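PDB 2JGP: tyrocidine synthetase 3 from Brevibacillus brevis, which probably joins carrier-bound peptidyl and aminoacyl units into a longer peptide during nonribosomal assembly of the antibiotic tyrocidine, its condensation domain forming the peptide bond. Local coordinates for residues I144-F154 and D195-R203; F293-F301 and R420-F428. All coordinates share one frame; numbering follows the deposited sequence.

Interaction 1: I144-F154 and D195-R203; sequences IARHESLRTSF and DLEVAPLIR
Phe154 closes the RHExLRTxF signature (core motif C2) of nonribosomal condensation domains, which here spans Arg146 to Phe154, and its backbone N donates to Leu196 O (2.8 Å, 157° at the hydrogen). That carbonyl also lies at the edge of the Phe154 ring, in its plane. With CG set anti to the carbonyl carbon (chi1 -60°), the ring brings CE2 to Leu201 CD1 at 3.8 Å and CD2 against Leu196 CG, both leucines crossing it at a slant; Gln103 and Tyr107 of helix 101-113 also touch it.

On the other segment a cis peptide bond precedes Pro200, whose CB presses on Leu150 O at 3.1 Å, a tight fit. The methyl of Ala199 rests on the backbone, 3.7 Å from Arg151 C. Earlier in 144-154, Leu150 CD2 meets the CG2 branch of Ile202 at 4.1 Å, and the same branch touches Ile144 CG1.

Water 1 ties the two backbones together: it donates to Ser149 O and, at 2.8 Å, to Thr152 O, and accepts from Leu201 N. Ser153 lays CB, not its hydroxyl, against Glu197 O at 3.5 Å, while OG bonds His166. Leu201 also pairs by backbone with His221, first histidine of the HHxxxDG motif, and Phe154 touches Ser223 of that motif.

The chemistry is therefore mostly apolar packing pinned by one direct backbone bond and one water that makes three hydrogen bonds, which satisfies polar backbone atoms inside a buried interface, and the C2 signature lies beside the histidine motif.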
loop_
_atom_site.group_PDB
_atom_site.type_symbol
_atom_site.label_atom_id
_atom_site.label_comp_id
_atom_site.label_asym_id
_atom_site.label_seq_id
_atom_site.Cartn_x
_atom_site.Cartn_y
_atom_site.Cartn_z
ATOM N N ILE A 144 22.253 -8.748 -0.988
ATOM C CA ILE A 144 22.643 -8.029 0.222
ATOM C C ILE A 144 23.600 -6.884 -0.111
ATOM O O ILE A 144 23.457 -5.789 0.419
ATOM C CB ILE A 144 23.287 -8.978 1.256
ATOM C CG1 ILE A 144 22.245 -9.973 1.782
ATOM C CG2 ILE A 144 23.868 -8.189 2.421
ATOM C CD1 ILE A 144 22.845 -11.180 2.484
ATOM N N ALA A 145 24.565 -7.140 -0.996
ATOM C CA ALA A 145 25.464 -6.085 -1.479
ATOM C C ALA A 145 24.705 -4.984 -2.225
ATOM O O ALA A 145 25.026 -3.801 -2.093
ATOM C CB ALA A 145 26.546 -6.676 -2.384
ATOM N N ARG A 146 23.699 -5.381 -3.001
ATOM C CA ARG A 146 22.933 -4.452 -3.841
ATOM C C ARG A 146 22.002 -3.531 -3.058
ATOM O O ARG A 146 21.894 -2.344 -3.373
ATOM C CB ARG A 146 22.112 -5.242 -4.871
ATOM C CG ARG A 146 21.130 -4.422 -5.698
ATOM C CD ARG A 146 20.512 -5.298 -6.783
ATOM N NE ARG A 146 19.380 -4.662 -7.458
ATOM C CZ ARG A 146 19.496 -3.711 -8.382
ATOM N NH1 ARG A 146 20.684 -3.231 -8.717
ATOM N NH2 ARG A 146 18.406 -3.216 -8.948
ATOM N N HIS A 147 21.315 -4.082 -2.062
ATOM C CA HIS A 147 20.249 -3.365 -1.367
ATOM C C HIS A 147 20.687 -2.928 0.027
ATOM O O HIS A 147 20.864 -3.764 0.909
ATOM C CB HIS A 147 19.003 -4.254 -1.279
ATOM C CG HIS A 147 18.389 -4.560 -2.608
ATOM N ND1 HIS A 147 17.819 -3.588 -3.404
ATOM C CD2 HIS A 147 18.264 -5.722 -3.289
ATOM C CE1 HIS A 147 17.368 -4.141 -4.516
ATOM N NE2 HIS A 147 17.624 -5.435 -4.472
ATOM N N GLU A 148 20.857 -1.616 0.220
ATOM C CA GLU A 148 21.347 -1.071 1.490
ATOM C C GLU A 148 20.474 -1.455 2.672
ATOM O O GLU A 148 20.970 -1.551 3.800
ATOM C CB GLU A 148 21.460 0.459 1.451
ATOM C CG GLU A 148 22.736 0.981 0.846
ATOM C CD GLU A 148 22.932 2.482 1.045
ATOM O OE1 GLU A 148 22.005 3.181 1.516
ATOM O OE2 GLU A 148 24.034 2.960 0.708
ATOM N N SER A 149 19.180 -1.648 2.431
ATOM C CA SER A 149 18.273 -2.064 3.499
ATOM C C SER A 149 18.677 -3.421 4.087
ATOM O O SER A 149 18.447 -3.680 5.267
ATOM C CB SER A 149 16.827 -2.097 3.004
ATOM O OG SER A 149 16.346 -0.774 2.796
ATOM N N LEU A 150 19.288 -4.273 3.269
ATOM C CA LEU A 150 19.789 -5.569 3.742
ATOM C C LEU A 150 21.154 -5.473 4.445
ATOM O O LEU A 150 21.694 -6.491 4.904
ATOM C CB LEU A 150 19.875 -6.566 2.577
ATOM C CG LEU A 150 18.548 -6.878 1.877
ATOM C CD1 LEU A 150 18.747 -7.950 0.815
ATOM C CD2 LEU A 150 17.466 -7.294 2.889
ATOM N N ARG A 151 21.718 -4.268 4.509
ATOM C CA ARG A 151 22.944 -4.018 5.265
ATOM C C ARG A 151 22.710 -2.964 6.352
ATOM O O ARG A 151 23.653 -2.347 6.847
ATOM C CB ARG A 151 24.060 -3.584 4.312
ATOM C CG ARG A 151 24.498 -4.711 3.382
ATOM C CD ARG A 151 25.541 -4.278 2.358
ATOM N NE ARG A 151 24.980 -3.479 1.257
ATOM C CZ ARG A 151 25.178 -2.175 1.067
ATOM N NH1 ARG A 151 25.912 -1.454 1.907
ATOM N NH2 ARG A 151 24.625 -1.579 0.022
ATOM N N THR A 152 21.448 -2.781 6.732
ATOM C CA THR A 152 21.064 -1.774 7.705
ATOM C C THR A 152 20.788 -2.418 9.062
ATOM O O THR A 152 20.059 -3.399 9.147
ATOM C CB THR A 152 19.797 -1.032 7.267
ATOM O OG1 THR A 152 20.046 -0.352 6.035
ATOM C CG2 THR A 152 19.364 -0.019 8.327
ATOM N N SER A 153 21.384 -1.853 10.108
ATOM C CA SER A 153 21.054 -2.198 11.483
ATOM C C SER A 153 20.523 -0.937 12.139
ATOM O O SER A 153 20.588 0.144 11.551
ATOM C CB SER A 153 22.284 -2.704 12.228
ATOM O OG SER A 153 23.255 -1.683 12.406
ATOM N N PHE A 154 20.016 -1.066 13.355
ATOM C CA PHE A 154 19.476 0.092 14.061
ATOM C C PHE A 154 20.190 0.278 15.381
ATOM O O PHE A 154 20.595 -0.694 16.022
ATOM C CB PHE A 154 17.979 -0.061 14.302
ATOM C CG PHE A 154 17.171 -0.193 13.044
ATOM C CD1 PHE A 154 16.575 0.917 12.463
ATOM C CD2 PHE A 154 17.018 -1.425 12.436
ATOM C CE1 PHE A 154 15.831 0.790 11.300
ATOM C CE2 PHE A 154 16.270 -1.563 11.278
ATOM C CZ PHE A 154 15.687 -0.449 10.701
ATOM N N ASP A 195 17.637 -9.645 16.029
ATOM C CA ASP A 195 18.329 -8.609 16.774
ATOM C C ASP A 195 18.513 -7.428 15.833
ATOM O O ASP A 195 19.250 -7.519 14.848
ATOM C CB ASP A 195 19.687 -9.110 17.269
ATOM C CG ASP A 195 20.405 -8.097 18.142
ATOM O OD1 ASP A 195 20.106 -6.887 18.062
ATOM O OD2 ASP A 195 21.281 -8.512 18.911
ATOM N N LEU A 196 17.832 -6.325 16.130
ATOM C CA LEU A 196 17.821 -5.165 15.241
ATOM C C LEU A 196 19.174 -4.447 15.143
ATOM O O LEU A 196 19.362 -3.607 14.249
ATOM C CB LEU A 196 16.717 -4.187 15.664
ATOM C CG LEU A 196 15.394 -4.193 14.888
ATOM C CD1 LEU A 196 15.069 -5.509 14.161
ATOM C CD2 LEU A 196 14.234 -3.733 15.782
ATOM N N GLU A 197 20.092 -4.770 16.057
ATOM C CA GLU A 197 21.451 -4.209 16.065
ATOM C C GLU A 197 22.407 -4.913 15.106
ATOM O O GLU A 197 23.556 -4.491 14.968
ATOM C CB GLU A 197 22.059 -4.297 17.469
ATOM C CG GLU A 197 21.416 -3.413 18.489
ATOM C CD GLU A 197 22.267 -3.286 19.732
ATOM O OE1 GLU A 197 22.450 -2.147 20.194
ATOM O OE2 GLU A 197 22.765 -4.322 20.229
ATOM N N VAL A 198 21.950 -5.977 14.455
ATOM C CA VAL A 198 22.825 -6.831 13.659
ATOM C C VAL A 198 22.295 -7.003 12.241
ATOM O O VAL A 198 21.266 -7.642 12.022
ATOM C CB VAL A 198 22.996 -8.215 14.318
ATOM C CG1 VAL A 198 23.829 -9.149 13.430
ATOM C CG2 VAL A 198 23.637 -8.071 15.692
ATOM N N ALA A 199 23.004 -6.413 11.284
ATOM C CA ALA A 199 22.739 -6.629 9.872
ATOM C C ALA A 199 23.508 -7.876 9.424
ATOM O O ALA A 199 24.562 -8.192 9.986
ATOM C CB ALA A 199 23.156 -5.406 9.053
ATOM N N PRO A 200 22.981 -8.610 8.435
ATOM C CA PRO A 200 21.763 -8.372 7.672
ATOM C C PRO A 200 20.504 -8.865 8.392
ATOM O O PRO A 200 20.524 -9.920 9.044
ATOM C CB PRO A 200 21.998 -9.189 6.407
ATOM C CG PRO A 200 22.784 -10.355 6.882
ATOM C CD PRO A 200 23.655 -9.847 7.998
ATOM N N LEU A 201 19.417 -8.115 8.266
ATOM C CA LEU A 201 18.129 -8.534 8.816
ATOM C C LEU A 201 17.367 -9.412 7.817
ATOM O O LEU A 201 16.172 -9.228 7.581
ATOM C CB LEU A 201 17.303 -7.318 9.231
ATOM C CG LEU A 201 17.972 -6.525 10.353
ATOM C CD1 LEU A 201 17.377 -5.138 10.476
ATOM C CD2 LEU A 201 17.882 -7.293 11.675
ATOM N N ILE A 202 18.083 -10.370 7.239
ATOM C CA ILE A 202 17.493 -11.374 6.370
ATOM C C ILE A 202 18.220 -12.672 6.658
ATOM O O ILE A 202 19.433 -12.670 6.898
ATOM C CB ILE A 202 17.595 -10.990 4.868
ATOM C CG1 ILE A 202 16.926 -12.055 3.988
ATOM C CG2 ILE A 202 19.047 -10.793 4.447
ATOM C CD1 ILE A 202 16.635 -11.598 2.555
ATOM N N ARG A 203 17.475 -13.772 6.668
ATOM C CA ARG A 203 18.074 -15.093 6.845
ATOM C C ARG A 203 17.432 -16.078 5.882
ATOM O O ARG A 203 16.279 -15.910 5.466
ATOM C CB ARG A 203 17.982 -15.577 8.297
ATOM C CG ARG A 203 16.637 -15.396 8.974
ATOM C CD ARG A 203 16.639 -16.023 10.369
ATOM N NE ARG A 203 17.314 -15.196 11.375
ATOM C CZ ARG A 203 16.730 -14.611 12.421
ATOM N NH1 ARG A 203 15.433 -14.750 12.654
ATOM N NH2 ARG A 203 17.454 -13.880 13.256
HETATM O O HOH W 1 19.444 -5.392 7.329
#

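Interaction 2: F293-F301 and R420-F428; sequences FTRPSTQSF and RDLSRNPLF
Arg295 and Arg424 set their guanidinium groups one over the face of the other, the planes tilted by 35° and the two chains crossing at about a right angle. Arg424 CZ stands 3.5 Å above the Arg295 plane, displaced toward its rim, and the nearest atoms, Arg295 NE and Arg424 NH1, are 3.1 Å apart. Both are donors, so nothing bonds there; the like charges are each met by a carboxylate, Asp464 for Arg295 and Asp429 for Arg424, which probably makes the close approach tolerable. Arg424 NH2 also donates to Leu287 O. Arg295 sends CG out anti to its own N (chi1 180°) and then bends at chi3, which lets CD pass Ser423 OG at 3.5 Å while NH1 makes a weak bond to Ser423 O at the guanidinium edge.

Ser423 turns its hydroxyl the other way, to Asp421 OD1 (2.6 Å). The backbone N of Ser423 reaches the same oxygen from the same face of the carboxylate, an Asx turn that fixes the serine while its CB bears on Pro296 O (3.1 Å). Next along, Gln299 N bonds weakly to Leu422 O (3.2 Å). The Gln299 and Asn425 side chains cross at about a right angle, amide planes 60° apart, with two donors, Gln299 NE2 and Asn425 ND2, at 3.3 Å; ND2 is committed to Lys462 O.

Residues 420-427 carry the RDxSRNPL signature (core motif C7) of condensation domains. The two loops lead into strands 303-309 and 430-435, the outer strands of one four-stranded sheet, while Leu427 and Phe428 pack between helix 409-415 and strand 373-379.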
loop_
_atom_site.group_PDB
_atom_site.type_symbol
_atom_site.label_atom_id
_atom_site.label_comp_id
_atom_site.label_asym_id
_atom_site.label_seq_id
_atom_site.Cartn_x
_atom_site.Cartn_y
_atom_site.Cartn_z
ATOM N N PHE A 293 -20.421 -13.358 17.659
ATOM C CA PHE A 293 -20.009 -13.514 19.045
ATOM C C PHE A 293 -19.680 -12.137 19.594
ATOM O O PHE A 293 -19.376 -11.214 18.836
ATOM C CB PHE A 293 -18.785 -14.428 19.125
ATOM C CG PHE A 293 -18.926 -15.698 18.331
ATOM C CD1 PHE A 293 -18.229 -15.872 17.142
ATOM C CD2 PHE A 293 -19.770 -16.706 18.765
ATOM C CE1 PHE A 293 -18.365 -17.039 16.398
ATOM C CE2 PHE A 293 -19.911 -17.875 18.034
ATOM C CZ PHE A 293 -19.207 -18.043 16.848
ATOM N N THR A 294 -19.747 -12.005 20.909
ATOM C CA THR A 294 -19.450 -10.749 21.582
ATOM C C THR A 294 -18.002 -10.360 21.330
ATOM O O THR A 294 -17.120 -11.217 21.307
ATOM C CB THR A 294 -19.689 -10.875 23.107
ATOM O OG1 THR A 294 -21.050 -11.250 23.350
ATOM C CG2 THR A 294 -19.389 -9.567 23.825
ATOM N N ARG A 295 -17.760 -9.071 21.119
ATOM C CA ARG A 295 -16.410 -8.580 20.890
ATOM C C ARG A 295 -15.585 -8.777 22.165
ATOM O O ARG A 295 -16.010 -8.359 23.244
ATOM C CB ARG A 295 -16.432 -7.105 20.486
ATOM C CG ARG A 295 -15.057 -6.508 20.230
ATOM C CD ARG A 295 -15.163 -5.033 19.894
ATOM N NE ARG A 295 -15.858 -4.842 18.630
ATOM C CZ ARG A 295 -15.289 -4.938 17.432
ATOM N NH1 ARG A 295 -13.993 -5.197 17.308
ATOM N NH2 ARG A 295 -16.025 -4.754 16.351
ATOM N N PRO A 296 -14.418 -9.440 22.051
ATOM C CA PRO A 296 -13.547 -9.595 23.216
ATOM C C PRO A 296 -13.064 -8.247 23.744
ATOM O O PRO A 296 -12.950 -7.291 22.975
ATOM C CB PRO A 296 -12.363 -10.402 22.668
ATOM C CG PRO A 296 -12.825 -11.007 21.426
ATOM C CD PRO A 296 -13.843 -10.083 20.855
ATOM N N SER A 297 -12.770 -8.172 25.036
ATOM C CA SER A 297 -12.297 -6.919 25.635
ATOM C C SER A 297 -10.839 -6.610 25.289
ATOM O O SER A 297 -10.383 -5.481 25.479
ATOM C CB SER A 297 -12.469 -6.937 27.148
ATOM O OG SER A 297 -12.199 -5.651 27.677
ATOM N N THR A 298 -10.111 -7.615 24.806
ATOM C CA THR A 298 -8.766 -7.426 24.279
ATOM C C THR A 298 -8.775 -7.930 22.847
ATOM O O THR A 298 -9.471 -8.893 22.537
ATOM C CB THR A 298 -7.718 -8.211 25.089
ATOM O OG1 THR A 298 -7.832 -9.611 24.809
ATOM C CG2 THR A 298 -7.901 -7.989 26.587
ATOM N N GLN A 299 -8.011 -7.297 21.966
ATOM C CA GLN A 299 -8.036 -7.704 20.571
ATOM C C GLN A 299 -7.568 -9.150 20.408
ATOM O O GLN A 299 -6.646 -9.606 21.082
ATOM C CB GLN A 299 -7.224 -6.769 19.677
ATOM C CG GLN A 299 -7.268 -7.196 18.216
ATOM C CD GLN A 299 -7.236 -6.042 17.239
ATOM O OE1 GLN A 299 -6.862 -4.917 17.582
ATOM N NE2 GLN A 299 -7.641 -6.319 16.006
ATOM N N SER A 300 -8.277 -9.859 19.539
ATOM C CA SER A 300 -7.992 -11.231 19.185
ATOM C C SER A 300 -7.479 -11.206 17.758
ATOM O O SER A 300 -8.071 -10.558 16.899
ATOM C CB SER A 300 -9.277 -12.056 19.280
ATOM O OG SER A 300 -9.067 -13.405 18.914
ATOM N N PHE A 301 -6.372 -11.895 17.508
ATOM C CA PHE A 301 -5.757 -11.889 16.186
ATOM C C PHE A 301 -5.999 -13.174 15.397
ATOM O O PHE A 301 -5.600 -13.266 14.238
ATOM C CB PHE A 301 -4.267 -11.605 16.329
ATOM C CG PHE A 301 -3.979 -10.241 16.877
ATOM C CD1 PHE A 301 -3.549 -10.073 18.182
ATOM C CD2 PHE A 301 -4.170 -9.113 16.086
ATOM C CE1 PHE A 301 -3.293 -8.804 18.691
ATOM C CE2 PHE A 301 -3.913 -7.842 16.585
ATOM C CZ PHE A 301 -3.476 -7.689 17.891
ATOM N N ARG A 420 -9.627 5.269 21.422
ATOM C CA ARG A 420 -8.808 4.143 20.966
ATOM C C ARG A 420 -9.472 2.770 21.114
ATOM O O ARG A 420 -9.959 2.227 20.120
ATOM C CB ARG A 420 -7.444 4.184 21.669
ATOM C CG ARG A 420 -6.345 3.407 20.964
ATOM C CD ARG A 420 -5.016 3.539 21.705
ATOM N NE ARG A 420 -5.128 3.157 23.113
ATOM C CZ ARG A 420 -5.254 1.906 23.556
ATOM N NH1 ARG A 420 -5.286 0.876 22.712
ATOM N NH2 ARG A 420 -5.350 1.677 24.862
ATOM N N ASP A 421 -9.486 2.219 22.334
ATOM C CA ASP A 421 -10.037 0.882 22.607
ATOM C C ASP A 421 -9.056 -0.231 22.205
ATOM O O ASP A 421 -8.636 -0.312 21.054
ATOM C CB ASP A 421 -11.387 0.700 21.896
ATOM C CG ASP A 421 -12.167 -0.500 22.396
ATOM O OD1 ASP A 421 -11.564 -1.420 22.985
ATOM O OD2 ASP A 421 -13.398 -0.531 22.177
ATOM N N LEU A 422 -8.717 -1.095 23.163
ATOM C CA LEU A 422 -7.791 -2.217 22.938
ATOM C C LEU A 422 -8.435 -3.348 22.115
ATOM O O LEU A 422 -7.734 -4.187 21.548
ATOM C CB LEU A 422 -7.294 -2.765 24.289
ATOM C CG LEU A 422 -5.929 -3.467 24.363
ATOM C CD1 LEU A 422 -4.797 -2.541 23.931
ATOM C CD2 LEU A 422 -5.674 -3.980 25.779
ATOM N N SER A 423 -9.765 -3.366 22.055
ATOM C CA SER A 423 -10.497 -4.374 21.288
ATOM C C SER A 423 -10.613 -4.022 19.804
ATOM O O SER A 423 -11.129 -4.813 19.014
ATOM C CB SER A 423 -11.898 -4.571 21.873
ATOM O OG SER A 423 -12.682 -3.395 21.751
ATOM N N ARG A 424 -10.134 -2.843 19.420
ATOM C CA ARG A 424 -10.233 -2.406 18.028
ATOM C C ARG A 424 -9.050 -1.528 17.625
ATOM O O ARG A 424 -8.167 -1.257 18.437
ATOM C CB ARG A 424 -11.585 -1.720 17.775
ATOM C CG ARG A 424 -12.142 -0.898 18.923
ATOM C CD ARG A 424 -13.662 -0.989 18.984
ATOM N NE ARG A 424 -14.242 -0.892 17.653
ATOM C CZ ARG A 424 -15.460 -1.309 17.314
ATOM N NH1 ARG A 424 -16.282 -1.847 18.210
ATOM N NH2 ARG A 424 -15.863 -1.179 16.054
ATOM N N ASN A 425 -9.021 -1.122 16.361
ATOM C CA ASN A 425 -7.887 -0.385 15.811
ATOM C C ASN A 425 -8.199 1.093 15.637
ATOM O O ASN A 425 -9.365 1.467 15.506
ATOM C CB ASN A 425 -7.457 -1.012 14.487
ATOM C CG ASN A 425 -6.741 -2.332 14.683
ATOM O OD1 ASN A 425 -5.556 -2.361 15.015
ATOM N ND2 ASN A 425 -7.460 -3.433 14.486
ATOM N N PRO A 426 -7.156 1.942 15.643
ATOM C CA PRO A 426 -7.396 3.372 15.513
ATOM C C PRO A 426 -7.949 3.741 14.132
ATOM O O PRO A 426 -7.485 3.218 13.107
ATOM C CB PRO A 426 -6.014 3.998 15.764
ATOM C CG PRO A 426 -5.033 2.925 15.505
ATOM C CD PRO A 426 -5.722 1.622 15.774
ATOM N N LEU A 427 -8.969 4.597 14.140
ATOM C CA LEU A 427 -9.592 5.176 12.945
ATOM C C LEU A 427 -10.447 4.219 12.105
ATOM O O LEU A 427 -11.513 4.618 11.637
ATOM C CB LEU A 427 -8.566 5.904 12.059
ATOM C CG LEU A 427 -8.152 7.295 12.549
ATOM C CD1 LEU A 427 -7.100 7.893 11.636
ATOM C CD2 LEU A 427 -9.356 8.227 12.656
ATOM N N PHE A 428 -9.986 2.985 11.894
ATOM C CA PHE A 428 -10.755 2.005 11.111
ATOM C C PHE A 428 -10.573 0.574 11.623
ATOM O O PHE A 428 -9.513 0.210 12.136
ATOM C CB PHE A 428 -10.397 2.087 9.619
ATOM C CG PHE A 428 -8.925 2.019 9.340
ATOM C CD1 PHE A 428 -8.277 0.793 9.221
ATOM C CD2 PHE A 428 -8.182 3.179 9.205
ATOM C CE1 PHE A 428 -6.913 0.730 8.974
ATOM C CE2 PHE A 428 -6.817 3.122 8.954
ATOM C CZ PHE A 428 -6.184 1.896 8.835
#

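In the fold
Both contacts belong to the condensation domain, and each includes a signature motif of that family, yet they do not touch: their centres lie 34 Å apart and their nearest atoms about 18 Å. Along the chain they follow one another, interaction 1 closing before interaction 2 opens. Interaction 1 is buried, involves strands 152-157 and 202-210, and neighbours His221 and Ser223 of the HHxxxDG motif, the sequence associated with peptide-bond formation in this family. Interaction 2 is a surface contact of charged and polar groups, whose loops lead into the sheet containing 303-309 and 430-435. Neither includes Gln396 or Asp400, the sodium ligands on helix 387-403. A dioxane molecule, probably from crystallisation, sits near the Ile202 side chain.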